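Local coordinates for protein ABC transporter (Caldanaerobius, PDB 4G68) that probably binds xylan-derived oligosaccharides outside the cell as the solute-binding component of an ABC transporter in a thermophilic bacterium, at residues Glu197-Asp208 and Gln402-Phe412; Asn279-Ser287 and Tyr351-Ala359. All coordinates share one frame; numbering follows the deposited sequence.

Interaction 1. Residues Glu197-Asp208 and Gln402-Phe412; sequences EKDEWPGMWYYD and QTHKDLVAQLF
His-404 meets Asp-208, Tyr-207 and Met-204 where the helical segments 201-208 and 402-412 cross at 82°, their axes 9.0 Å apart at closest approach. Its CB leaves toward the other helix with CG anti to the backbone N (chi1 -174°), which carries the imidazole across the gap. His-404 CD2 lies 3.5 Å from Met-204 SD, which approaches the ring obliquely. At the tip His-404 NE2 donates to Asp-208 OD1 over 2.7 Å; the bond is nearly straight (168°) and uses the syn lone pair of OD1, with carboxylate and ring almost coplanar. His-404 CE1 lies 3.5 Å from Tyr-207 CD2. A leucine in place of His-404 would probably leave Asp-208 OD1 without its N-H donor and Trp-392 without the imidazole it stacks on. Farther along, Val-408 CG2 packs on Tyr-207 CB at 3.8 Å, and Gly-203 O lies at the edge of the Phe-412 ring, in its plane, 3.2 Å from Phe-412 CE1. Trp-392 stacks on His-404 and gives its backbone N to Asp-208 OD2, so both partners of the bond are held from the same residue. Helix 418-429 touches His-404 and Leu-411, while helix 233-248 packs against Tyr-206, Leu-411 and Phe-412.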
loop_
_atom_site.group_PDB
_atom_site.type_symbol
_atom_site.label_atom_id
_atom_site.label_comp_id
_atom_site.label_asym_id
_atom_site.label_seq_id
_atom_site.Cartn_x
_atom_site.Cartn_y
_atom_site.Cartn_z
ATOM N N GLU C 197 -4.786 -10.573 9.442
ATOM C CA GLU C 197 -5.217 -11.107 8.130
ATOM C C GLU C 197 -6.753 -11.041 7.820
ATOM O O GLU C 197 -7.201 -11.415 6.731
ATOM C CB GLU C 197 -4.621 -12.516 7.909
ATOM C CG GLU C 197 -5.238 -13.399 6.823
ATOM C CD GLU C 197 -4.921 -12.921 5.391
ATOM O OE1 GLU C 197 -4.228 -11.866 5.292
ATOM O OE2 GLU C 197 -5.364 -13.584 4.388
ATOM N N LYS C 198 -7.528 -10.485 8.742
ATOM C CA LYS C 198 -9.018 -10.418 8.639
ATOM C C LYS C 198 -9.601 -9.764 7.365
ATOM O O LYS C 198 -10.684 -10.163 6.851
ATOM C CB LYS C 198 -9.553 -9.631 9.820
ATOM C CG LYS C 198 -11.026 -9.883 10.091
ATOM C CD LYS C 198 -11.488 -9.016 11.250
ATOM C CE LYS C 198 -12.941 -8.619 11.094
ATOM N NZ LYS C 198 -13.930 -9.652 11.509
ATOM N N ASP C 199 -8.932 -8.708 6.917
ATOM C CA ASP C 199 -9.327 -7.987 5.746
ATOM C C ASP C 199 -8.548 -8.481 4.543
ATOM O O ASP C 199 -8.674 -7.924 3.492
ATOM C CB ASP C 199 -9.207 -6.451 5.999
ATOM C CG ASP C 199 -10.145 -5.966 7.139
ATOM O OD1 ASP C 199 -11.358 -6.263 7.060
ATOM O OD2 ASP C 199 -9.707 -5.271 8.104
ATOM N N GLU C 200 -7.757 -9.557 4.709
ATOM C CA GLU C 200 -7.043 -10.305 3.608
ATOM C C GLU C 200 -5.938 -9.605 2.818
ATOM O O GLU C 200 -4.959 -10.245 2.393
ATOM C CB GLU C 200 -8.037 -10.969 2.647
ATOM C CG GLU C 200 -9.190 -11.592 3.425
ATOM C CD GLU C 200 -10.117 -12.406 2.550
ATOM O OE1 GLU C 200 -10.123 -12.183 1.321
ATOM O OE2 GLU C 200 -10.828 -13.289 3.108
ATOM N N TRP C 201 -6.123 -8.307 2.561
ATOM C CA TRP C 201 -5.101 -7.586 1.862
ATOM C C TRP C 201 -3.731 -7.573 2.564
ATOM O O TRP C 201 -2.759 -7.758 1.909
ATOM C CB TRP C 201 -5.570 -6.214 1.322
ATOM C CG TRP C 201 -5.726 -5.201 2.377
ATOM C CD1 TRP C 201 -6.895 -4.816 3.037
ATOM C CD2 TRP C 201 -4.653 -4.454 3.008
ATOM N NE1 TRP C 201 -6.622 -3.881 3.989
ATOM C CE2 TRP C 201 -5.285 -3.614 4.022
ATOM C CE3 TRP C 201 -3.265 -4.344 2.790
ATOM C CZ2 TRP C 201 -4.543 -2.759 4.833
ATOM C CZ3 TRP C 201 -2.548 -3.490 3.595
ATOM C CH2 TRP C 201 -3.174 -2.703 4.591
ATOM N N PRO C 202 -3.653 -7.416 3.883
ATOM C CA PRO C 202 -2.277 -7.365 4.424
ATOM C C PRO C 202 -1.445 -8.649 4.181
ATOM O O PRO C 202 -0.280 -8.542 3.834
ATOM C CB PRO C 202 -2.491 -7.093 5.908
ATOM C CG PRO C 202 -3.857 -6.531 6.011
ATOM C CD PRO C 202 -4.652 -7.250 4.953
ATOM N N GLY C 203 -2.035 -9.848 4.343
ATOM C CA GLY C 203 -1.292 -11.100 4.107
ATOM C C GLY C 203 -0.991 -11.354 2.652
ATOM O O GLY C 203 -0.038 -12.135 2.297
ATOM N N MET C 204 -1.857 -10.768 1.808
ATOM C CA MET C 204 -1.752 -10.853 0.379
ATOM C C MET C 204 -0.383 -10.228 -0.032
ATOM O O MET C 204 0.320 -10.823 -0.762
ATOM C CB MET C 204 -2.952 -10.085 -0.213
ATOM C CG MET C 204 -3.350 -10.460 -1.608
ATOM S SD MET C 204 -3.797 -9.005 -2.639
ATOM C CE MET C 204 -2.291 -8.021 -2.366
ATOM N N TRP C 205 -0.071 -9.006 0.413
ATOM C CA TRP C 205 1.358 -8.471 0.367
ATOM C C TRP C 205 2.537 -9.476 0.490
ATOM O O TRP C 205 3.550 -9.424 -0.298
ATOM C CB TRP C 205 1.509 -7.328 1.380
ATOM C CG TRP C 205 0.938 -6.068 0.811
ATOM C CD1 TRP C 205 -0.391 -5.834 0.431
ATOM C CD2 TRP C 205 1.663 -4.849 0.439
ATOM N NE1 TRP C 205 -0.508 -4.600 -0.183
ATOM C CE2 TRP C 205 0.679 -3.965 -0.208
ATOM C CE3 TRP C 205 2.984 -4.444 0.508
ATOM C CZ2 TRP C 205 1.023 -2.696 -0.655
ATOM C CZ3 TRP C 205 3.330 -3.193 0.059
ATOM C CH2 TRP C 205 2.381 -2.334 -0.533
ATOM N N TYR C 206 2.444 -10.360 1.493
ATOM C CA TYR C 206 3.435 -11.384 1.719
ATOM C C TYR C 206 3.494 -12.263 0.500
ATOM O O TYR C 206 4.600 -12.477 -0.037
ATOM C CB TYR C 206 3.072 -12.229 2.974
ATOM C CG TYR C 206 3.256 -11.587 4.310
ATOM C CD1 TYR C 206 4.035 -12.230 5.274
ATOM C CD2 TYR C 206 2.565 -10.425 4.687
ATOM C CE1 TYR C 206 4.204 -11.686 6.522
ATOM C CE2 TYR C 206 2.706 -9.884 5.968
ATOM C CZ TYR C 206 3.521 -10.542 6.877
ATOM O OH TYR C 206 3.748 -10.040 8.157
ATOM N N TYR C 207 2.326 -12.752 0.039
ATOM C CA TYR C 207 2.326 -13.705 -1.098
ATOM C C TYR C 207 2.797 -13.034 -2.377
ATOM O O TYR C 207 3.668 -13.538 -3.071
ATOM C CB TYR C 207 0.898 -14.319 -1.372
ATOM C CG TYR C 207 0.979 -15.130 -2.606
ATOM C CD1 TYR C 207 1.368 -16.470 -2.552
ATOM C CD2 TYR C 207 0.805 -14.542 -3.857
ATOM C CE1 TYR C 207 1.534 -17.209 -3.738
ATOM C CE2 TYR C 207 1.001 -15.241 -5.028
ATOM C CZ TYR C 207 1.336 -16.589 -4.973
ATOM O OH TYR C 207 1.471 -17.270 -6.168
ATOM N N ASP C 208 2.184 -11.893 -2.721
ATOM C CA ASP C 208 2.705 -11.068 -3.847
ATOM C C ASP C 208 4.217 -10.867 -3.860
ATOM O O ASP C 208 4.861 -11.067 -4.909
ATOM C CB ASP C 208 2.034 -9.700 -3.890
ATOM C CG ASP C 208 0.554 -9.780 -4.134
ATOM O OD1 ASP C 208 0.063 -10.888 -4.284
ATOM O OD2 ASP C 208 -0.136 -8.722 -4.134
ATOM N N GLN C 402 -10.746 -9.931 -5.545
ATOM C CA GLN C 402 -11.266 -10.609 -4.398
ATOM C C GLN C 402 -10.842 -12.083 -4.423
ATOM O O GLN C 402 -10.498 -12.637 -3.377
ATOM C CB GLN C 402 -12.761 -10.473 -4.317
ATOM C CG GLN C 402 -13.270 -11.059 -3.037
ATOM C CD GLN C 402 -13.038 -10.137 -1.870
ATOM O OE1 GLN C 402 -13.631 -9.042 -1.801
ATOM N NE2 GLN C 402 -12.190 -10.575 -0.913
ATOM N N THR C 403 -10.832 -12.695 -5.613
ATOM C CA THR C 403 -10.454 -14.112 -5.789
ATOM C C THR C 403 -9.049 -14.380 -5.158
ATOM O O THR C 403 -8.890 -15.277 -4.287
ATOM C CB THR C 403 -10.559 -14.556 -7.281
ATOM O OG1 THR C 403 -11.944 -14.592 -7.722
ATOM C CG2 THR C 403 -9.912 -15.933 -7.512
ATOM N N HIS C 404 -8.058 -13.596 -5.602
ATOM C CA HIS C 404 -6.701 -13.616 -5.055
ATOM C C HIS C 404 -6.711 -13.490 -3.553
ATOM O O HIS C 404 -6.184 -14.345 -2.863
ATOM C CB HIS C 404 -5.830 -12.520 -5.705
ATOM C CG HIS C 404 -4.362 -12.580 -5.300
ATOM N ND1 HIS C 404 -3.697 -13.741 -5.162
ATOM C CD2 HIS C 404 -3.480 -11.580 -4.960
ATOM C CE1 HIS C 404 -2.459 -13.499 -4.765
ATOM N NE2 HIS C 404 -2.309 -12.172 -4.653
ATOM N N LYS C 405 -7.337 -12.430 -3.034
ATOM C CA LYS C 405 -7.411 -12.228 -1.589
ATOM C C LYS C 405 -7.994 -13.408 -0.856
ATOM O O LYS C 405 -7.494 -13.755 0.231
ATOM C CB LYS C 405 -8.216 -10.973 -1.240
ATOM C CG LYS C 405 -7.502 -9.679 -1.567
ATOM C CD LYS C 405 -8.420 -8.482 -1.472
ATOM C CE LYS C 405 -9.061 -8.297 -0.120
ATOM N NZ LYS C 405 -10.090 -7.257 -0.287
ATOM N N ASP C 406 -9.043 -14.038 -1.408
ATOM C CA ASP C 406 -9.716 -15.132 -0.643
ATOM C C ASP C 406 -8.888 -16.397 -0.584
ATOM O O ASP C 406 -8.770 -17.037 0.514
ATOM C CB ASP C 406 -11.112 -15.484 -1.178
ATOM C CG ASP C 406 -12.089 -14.339 -1.060
ATOM O OD1 ASP C 406 -11.941 -13.520 -0.120
ATOM O OD2 ASP C 406 -12.996 -14.234 -1.928
ATOM N N LEU C 407 -8.278 -16.706 -1.731
ATOM C CA LEU C 407 -7.418 -17.850 -1.899
ATOM C C LEU C 407 -6.072 -17.715 -1.196
ATOM O O LEU C 407 -5.492 -18.686 -0.771
ATOM C CB LEU C 407 -7.159 -18.064 -3.412
ATOM C CG LEU C 407 -8.293 -18.583 -4.337
ATOM C CD1 LEU C 407 -7.828 -18.691 -5.789
ATOM C CD2 LEU C 407 -8.919 -19.891 -3.847
ATOM N N VAL C 408 -5.495 -16.527 -1.194
ATOM C CA VAL C 408 -4.283 -16.380 -0.385
ATOM C C VAL C 408 -4.736 -16.640 1.043
ATOM O O VAL C 408 -4.000 -17.274 1.804
ATOM C CB VAL C 408 -3.535 -15.019 -0.564
ATOM C CG1 VAL C 408 -2.504 -14.801 0.565
ATOM C CG2 VAL C 408 -2.810 -14.967 -1.907
ATOM N N ALA C 409 -5.917 -16.137 1.426
ATOM C CA ALA C 409 -6.359 -16.328 2.818
ATOM C C ALA C 409 -6.381 -17.841 3.145
ATOM O O ALA C 409 -5.773 -18.268 4.105
ATOM C CB ALA C 409 -7.702 -15.661 3.086
ATOM N N GLN C 410 -6.947 -18.641 2.242
ATOM C CA GLN C 410 -6.981 -20.113 2.390
ATOM C C GLN C 410 -5.603 -20.832 2.433
ATOM O O GLN C 410 -5.477 -21.914 3.057
ATOM C CB GLN C 410 -7.823 -20.671 1.259
ATOM C CG GLN C 410 -9.288 -20.415 1.483
ATOM C CD GLN C 410 -10.051 -20.180 0.205
ATOM O OE1 GLN C 410 -9.972 -20.954 -0.781
ATOM N NE2 GLN C 410 -10.800 -19.098 0.210
ATOM N N LEU C 411 -4.591 -20.235 1.801
ATOM C CA LEU C 411 -3.195 -20.639 2.016
ATOM C C LEU C 411 -2.733 -20.435 3.463
ATOM O O LEU C 411 -2.163 -21.361 4.078
ATOM C CB LEU C 411 -2.222 -19.906 1.069
ATOM C CG LEU C 411 -2.196 -20.288 -0.413
ATOM C CD1 LEU C 411 -1.294 -19.312 -1.184
ATOM C CD2 LEU C 411 -1.732 -21.733 -0.617
ATOM N N PHE C 412 -2.935 -19.225 3.999
ATOM C CA PHE C 412 -2.582 -18.951 5.414
ATOM C C PHE C 412 -3.305 -19.920 6.378
ATOM O O PHE C 412 -2.797 -20.230 7.493
ATOM C CB PHE C 412 -2.943 -17.530 5.792
ATOM C CG PHE C 412 -1.913 -16.490 5.381
ATOM C CD1 PHE C 412 -2.080 -15.717 4.177
ATOM C CD2 PHE C 412 -0.769 -16.282 6.150
ATOM C CE1 PHE C 412 -1.150 -14.744 3.820
ATOM C CE2 PHE C 412 0.159 -15.307 5.803
ATOM C CZ PHE C 412 -0.015 -14.545 4.619
HETATM O O HOH W 1 -5.041 -13.357 1.969
HETATM O O HOH W 2 -12.032 -9.327 1.458
#

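Interaction 2. Residues Asn279-Ser287 and Tyr351-Ala359; sequences NFDAAAFVS and YLIATGLPA
Ala-354, Asn-279 and Thr-355 bury the most surface where the 3-10 segment and short helix that follow strand 274-278 meet the end of helix 332-353, within the two-lobed periplasmic binding protein fold expected of this family. Ala-354 is the first residue to leave the helix, and its positive phi turns the chain toward strand 357-358. Its CB points at the facing segment and packs on Ala-282 CB at 3.8 Å, with Val-286 CG2 also nearby. The Ala-354 carbonyl oxygen takes a weak bond from Ala-283 N, 3.1 Å long but bent to 121° at the hydrogen.

Asn-279 brings ND2 up to Leu-357, the two side chains meeting at a slant. With CG between the backbone N and the carbonyl carbon (chi1 59°), Asn-279 ND2 comes within 3.4 Å of Leu-357 CG, a contact with carbon, whereas OD1 is satisfied by the backbone N of Ala-154 in strand 144-160.

Thr-355 directs its CB away from the partner, yet its CG2 presses on Ala-283 CB at 3.4 Å, tighter than ordinary van der Waals contact. Its OG1 is bonded to Asp-350, which helps fix the rotation that leaves the methyl in this position. Ala-283 CB also sits beside the carbonyl of Ile-353. That same oxygen is gripped from the other segment by a hydroxyl: Ser-287 OG donates to Ile-353 O over 2.6 Å, tilted 31° from the carbonyl plane.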
loop_
_atom_site.group_PDB
_atom_site.type_symbol
_atom_site.label_atom_id
_atom_site.label_comp_id
_atom_site.label_asym_id
_atom_site.label_seq_id
_atom_site.Cartn_x
_atom_site.Cartn_y
_atom_site.Cartn_z
ATOM N N ASN C 279 4.865 0.694 3.093
ATOM C CA ASN C 279 5.555 1.786 3.727
ATOM C C ASN C 279 4.584 2.696 4.570
ATOM O O ASN C 279 5.034 3.405 5.477
ATOM C CB ASN C 279 6.170 2.621 2.606
ATOM C CG ASN C 279 5.105 3.122 1.665
ATOM O OD1 ASN C 279 4.458 2.332 0.943
ATOM N ND2 ASN C 279 4.811 4.407 1.767
ATOM N N PHE C 280 3.275 2.727 4.214
ATOM C CA PHE C 280 2.276 3.675 4.820
ATOM C C PHE C 280 2.040 3.323 6.280
ATOM O O PHE C 280 1.621 4.196 7.112
ATOM C CB PHE C 280 0.910 3.593 4.102
ATOM C CG PHE C 280 0.570 2.178 3.624
ATOM C CD1 PHE C 280 -0.012 1.242 4.522
ATOM C CD2 PHE C 280 0.769 1.826 2.284
ATOM C CE1 PHE C 280 -0.343 -0.034 4.056
ATOM C CE2 PHE C 280 0.486 0.559 1.824
ATOM C CZ PHE C 280 -0.094 -0.367 2.713
ATOM N N ASP C 281 2.346 2.051 6.591
ATOM C CA ASP C 281 2.285 1.574 7.976
ATOM C C ASP C 281 3.372 2.126 8.857
ATOM O O ASP C 281 3.259 2.089 10.080
ATOM C CB ASP C 281 2.191 0.038 8.043
ATOM C CG ASP C 281 0.811 -0.471 7.593
ATOM O OD1 ASP C 281 -0.165 0.353 7.537
ATOM O OD2 ASP C 281 0.740 -1.698 7.319
ATOM N N ALA C 282 4.416 2.689 8.266
ATOM C CA ALA C 282 5.502 3.326 9.074
ATOM C C ALA C 282 5.029 4.249 10.117
ATOM O O ALA C 282 5.529 4.178 11.239
ATOM C CB ALA C 282 6.489 4.049 8.196
ATOM N N ALA C 283 4.052 5.105 9.774
ATOM C CA ALA C 283 3.578 6.159 10.698
ATOM C C ALA C 283 3.031 5.580 11.995
ATOM O O ALA C 283 3.194 6.207 13.012
ATOM C CB ALA C 283 2.520 7.060 10.038
ATOM N N ALA C 284 2.434 4.375 11.946
ATOM C CA ALA C 284 1.929 3.698 13.194
ATOM C C ALA C 284 3.059 3.373 14.161
ATOM O O ALA C 284 2.809 3.131 15.351
ATOM C CB ALA C 284 1.148 2.427 12.861
ATOM N N PHE C 285 4.291 3.327 13.653
ATOM C CA PHE C 285 5.437 2.901 14.500
ATOM C C PHE C 285 6.233 4.113 15.003
ATOM O O PHE C 285 6.796 4.094 16.118
ATOM C CB PHE C 285 6.373 1.852 13.804
ATOM C CG PHE C 285 5.630 0.775 13.028
ATOM C CD1 PHE C 285 4.403 0.306 13.462
ATOM C CD2 PHE C 285 6.209 0.187 11.882
ATOM C CE1 PHE C 285 3.743 -0.688 12.764
ATOM C CE2 PHE C 285 5.563 -0.804 11.190
ATOM C CZ PHE C 285 4.326 -1.264 11.637
ATOM N N VAL C 286 6.256 5.170 14.186
ATOM C CA VAL C 286 7.125 6.306 14.446
ATOM C C VAL C 286 6.379 7.643 14.571
ATOM O O VAL C 286 6.978 8.668 14.937
ATOM C CB VAL C 286 8.251 6.359 13.392
ATOM C CG1 VAL C 286 9.017 5.036 13.398
ATOM C CG2 VAL C 286 7.720 6.641 11.976
ATOM N N SER C 287 5.083 7.640 14.284
ATOM C CA SER C 287 4.334 8.881 14.431
ATOM C C SER C 287 3.190 8.805 15.426
ATOM O O SER C 287 2.855 9.801 16.016
ATOM C CB SER C 287 3.802 9.344 13.073
ATOM O OG SER C 287 4.876 9.593 12.188
ATOM N N TYR C 351 5.221 12.453 3.624
ATOM C CA TYR C 351 6.679 12.545 3.777
ATOM C C TYR C 351 7.126 12.876 5.221
ATOM O O TYR C 351 8.038 12.211 5.765
ATOM C CB TYR C 351 7.220 13.587 2.800
ATOM C CG TYR C 351 8.739 13.638 2.668
ATOM C CD1 TYR C 351 9.494 12.459 2.617
ATOM C CD2 TYR C 351 9.401 14.854 2.565
ATOM C CE1 TYR C 351 10.872 12.489 2.494
ATOM C CE2 TYR C 351 10.791 14.908 2.426
ATOM C CZ TYR C 351 11.514 13.725 2.387
ATOM O OH TYR C 351 12.880 13.773 2.251
ATOM N N LEU C 352 6.456 13.849 5.844
ATOM C CA LEU C 352 6.820 14.304 7.181
ATOM C C LEU C 352 6.471 13.304 8.280
ATOM O O LEU C 352 7.255 13.100 9.204
ATOM C CB LEU C 352 6.147 15.644 7.475
ATOM C CG LEU C 352 6.806 16.827 6.752
ATOM C CD1 LEU C 352 5.899 18.054 6.751
ATOM C CD2 LEU C 352 8.130 17.126 7.457
ATOM N N ILE C 353 5.309 12.670 8.155
ATOM C CA ILE C 353 4.803 11.751 9.148
ATOM C C ILE C 353 4.900 10.244 8.801
ATOM O O ILE C 353 4.521 9.407 9.633
ATOM C CB ILE C 353 3.401 12.171 9.643
ATOM C CG1 ILE C 353 2.314 11.764 8.638
ATOM C CG2 ILE C 353 3.364 13.689 9.918
ATOM C CD1 ILE C 353 0.900 12.076 9.121
ATOM N N ALA C 354 5.388 9.912 7.603
ATOM C CA ALA C 354 5.623 8.518 7.168
ATOM C C ALA C 354 4.345 7.662 6.948
ATOM O O ALA C 354 4.378 6.434 6.982
ATOM C CB ALA C 354 6.675 7.807 8.058
ATOM N N THR C 355 3.238 8.347 6.681
ATOM C CA THR C 355 1.994 7.693 6.248
ATOM C C THR C 355 2.029 7.346 4.764
ATOM O O THR C 355 1.192 6.567 4.277
ATOM C CB THR C 355 0.728 8.579 6.464
ATOM O OG1 THR C 355 0.931 9.899 5.905
ATOM C CG2 THR C 355 0.332 8.634 7.915
ATOM N N GLY C 356 2.968 7.956 4.038
ATOM C CA GLY C 356 3.208 7.570 2.650
ATOM C C GLY C 356 4.578 7.961 2.116
ATOM O O GLY C 356 5.397 8.518 2.858
ATOM N N LEU C 357 4.836 7.603 0.860
ATOM C CA LEU C 357 5.986 8.135 0.124
ATOM C C LEU C 357 5.498 9.237 -0.849
ATOM O O LEU C 357 4.534 8.997 -1.610
ATOM C CB LEU C 357 6.673 7.017 -0.630
ATOM C CG LEU C 357 7.408 6.039 0.289
ATOM C CD1 LEU C 357 7.560 4.694 -0.412
ATOM C CD2 LEU C 357 8.754 6.626 0.781
ATOM N N PRO C 358 6.138 10.443 -0.822
ATOM C CA PRO C 358 5.580 11.589 -1.550
ATOM C C PRO C 358 5.630 11.395 -3.057
ATOM O O PRO C 358 6.640 10.861 -3.603
ATOM C CB PRO C 358 6.509 12.756 -1.137
ATOM C CG PRO C 358 7.819 12.117 -0.730
ATOM C CD PRO C 358 7.352 10.830 -0.043
ATOM N N ALA C 359 4.562 11.794 -3.749
ATOM C CA ALA C 359 4.597 11.836 -5.222
ATOM C C ALA C 359 5.001 13.192 -5.741
ATOM O O ALA C 359 5.480 13.307 -6.901
ATOM C CB ALA C 359 3.267 11.432 -5.869
#

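Overall arrangement
Interaction 1 and interaction 2 have centres about 23 Å apart and lie on opposite sides of the chain's centre, about 14 and 11 Å from it. Along the sequence, both segments of interaction 2 fall between 197-208 and 402-412, so it is nested within the loop that interaction 1 closes. Aromatic side chains bridge the distance: Trp-201 CH2 packs on Phe-280 CE1 at 3.9 Å, and Trp-205 CZ2 lies 4.1 Å from Phe-280 CE2. One contact is a helix crossing, the other a short 3-10 and helical segment set against a helix end and the chain leading to strand 357-358. Solutes in this family bind between the lobes; the aromatic cluster is consistent with a place near that cleft, though neither contact includes a bound sugar.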